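Local coordinates for tailspike protein (Acinetobacter phage vB_ApiP_P1, PDB 6E1R) that probably recognises and hydrolyses the capsular polysaccharide of its Acinetobacter baumannii host, working as a trimeric tailspike at the phage tail, at residues C84-D87 against D92-A95. Sequence-based numbering, arbitrary orientation.
Sequences CGAD and DHSA
His93 meets the loop 84-87 through the edge of its imidazole, at the N-cap position of helix 94-106; this helix follows strand 79-80, the first strand of a parallel beta-helix, as in other phage tailspikes. NE2 of His93 donates to the carbonyl O of Asp87 over 2.8 Å, but the N-H...O angle of 128° makes this a weak, bent bond. The neighbouring CD2 of His93 lies 3.2 Å from the same Asp87 O and 4.2 Å from Ala86 CB. Asp87 O and the backbone N of Asp87 both sit near the ring plane, so the loop is met edge-on rather than across a face. With CG anti to the carbonyl carbon (chi1 -46°), the ring is carried to the loop; the nearest CA pair, Ala86 and His93, is 5.5 Å apart.

Further out, His93 ND1 is hydrogen-bonded to the backbone N of Arg118 in strand 117-119, and Phe115 packs edge-to-face with the ring; with a partner at each nitrogen, though the NE2 bond is weak, the ring's rotation is probably restricted. The Asp87 carboxylate leads away from His93, and its OD1 is hydrogen-bonded to Ser89 OG. An Asx turn at Asp92 leads into the helix: Ser94 N reaches Asp92 OD1 at 3.0 Å and 159°, approaching from above the carboxylate plane, 57° out of it.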
ATOM      1  N   CYS A  84     -27.667  29.826  15.896  1.00 53.31           N
ATOM      2  CA  CYS A  84     -28.847  28.981  16.025  1.00 55.29           C
ATOM      3  C   CYS A  84     -29.329  28.856  17.466  1.00 59.19           C
ATOM      4  O   CYS A  84     -30.162  27.990  17.755  1.00 61.84           O
ATOM      5  CB  CYS A  84     -28.571  27.594  15.441  1.00 52.92           C
ATOM      6  SG  CYS A  84     -28.139  27.601  13.685  1.00 53.56           S
ATOM      7  N   GLY A  85     -28.830  29.691  18.372  1.00 61.11           N
ATOM      8  CA  GLY A  85     -29.276  29.682  19.749  1.00 62.79           C
ATOM      9  C   GLY A  85     -28.299  29.120  20.760  1.00 64.44           C
ATOM     10  O   GLY A  85     -28.672  28.967  21.929  1.00 70.04           O
ATOM     11  N   ALA A  86     -27.070  28.807  20.359  1.00 56.13           N
ATOM     12  CA  ALA A  86     -26.086  28.259  21.286  1.00 54.31           C
ATOM     13  C   ALA A  86     -25.599  29.365  22.212  1.00 55.19           C
ATOM     14  O   ALA A  86     -24.952  30.319  21.769  1.00 58.84           O
ATOM     15  CB  ALA A  86     -24.925  27.633  20.522  1.00 47.66           C
ATOM     16  N   ASP A  87     -25.903  29.238  23.503  1.00 56.86           N
ATOM     17  CA  ASP A  87     -25.546  30.258  24.474  1.00 62.43           C
ATOM     18  C   ASP A  87     -24.260  29.848  25.171  1.00 62.38           C
ATOM     19  O   ASP A  87     -24.252  28.835  25.888  1.00 62.84           O
ATOM     20  CB  ASP A  87     -26.672  30.443  25.491  1.00 67.39           C
ATOM     21  CG  ASP A  87     -26.462  31.645  26.390  1.00 69.58           C
ATOM     22  OD1 ASP A  87     -25.511  32.416  26.148  1.00 71.48           O
ATOM     23  OD2 ASP A  87     -27.257  31.821  27.337  1.00 71.33           O
ATOM     24  N   ASP A  92     -26.105  23.998  28.655  1.00 61.30           N
ATOM     25  CA  ASP A  92     -26.493  23.023  27.648  1.00 59.38           C
ATOM     26  C   ASP A  92     -26.700  23.706  26.306  1.00 58.37           C
ATOM     27  O   ASP A  92     -27.157  24.851  26.234  1.00 55.58           O
ATOM     28  CB  ASP A  92     -27.764  22.268  28.049  1.00 63.50           C
ATOM     29  CG  ASP A  92     -28.161  21.227  27.028  1.00 64.27           C
ATOM     30  OD1 ASP A  92     -29.146  21.453  26.295  1.00 66.27           O
ATOM     31  OD2 ASP A  92     -27.457  20.202  26.932  1.00 64.15           O
ATOM     32  N   HIS A  93     -26.357  22.980  25.237  1.00 52.00           N
ATOM     33  CA  HIS A  93     -26.531  23.459  23.871  1.00 50.58           C
ATOM     34  C   HIS A  93     -27.201  22.411  22.988  1.00 47.61           C
ATOM     35  O   HIS A  93     -27.030  22.439  21.765  1.00 45.01           O
ATOM     36  CB  HIS A  93     -25.183  23.870  23.271  1.00 51.71           C
ATOM     37  CG  HIS A  93     -24.343  24.702  24.190  1.00 59.83           C
ATOM     38  ND1 HIS A  93     -23.414  24.155  25.046  1.00 61.08           N
ATOM     39  CD2 HIS A  93     -24.299  26.040  24.392  1.00 63.75           C
ATOM     40  CE1 HIS A  93     -22.828  25.120  25.733  1.00 63.40           C
ATOM     41  NE2 HIS A  93     -23.347  26.273  25.356  1.00 63.91           N
ATOM     42  N   SER A  94     -27.961  21.488  23.583  1.00 51.05           N
ATOM     43  CA  SER A  94     -28.532  20.378  22.825  1.00 55.48           C
ATOM     44  C   SER A  94     -29.560  20.867  21.811  1.00 55.69           C
ATOM     45  O   SER A  94     -29.444  20.596  20.610  1.00 54.79           O
ATOM     46  CB  SER A  94     -29.160  19.360  23.779  1.00 60.50           C
ATOM     47  OG  SER A  94     -28.245  18.972  24.788  1.00 67.31           O
ATOM     48  N   ALA A  95     -30.584  21.583  22.283  1.00 51.83           N
ATOM     49  CA  ALA A  95     -31.622  22.073  21.383  1.00 54.87           C
ATOM     50  C   ALA A  95     -31.056  23.030  20.343  1.00 47.20           C
ATOM     51  O   ALA A  95     -31.553  23.082  19.211  1.00 46.81           O
ATOM     52  CB  ALA A  95     -32.735  22.751  22.181  1.00 50.14           C
TER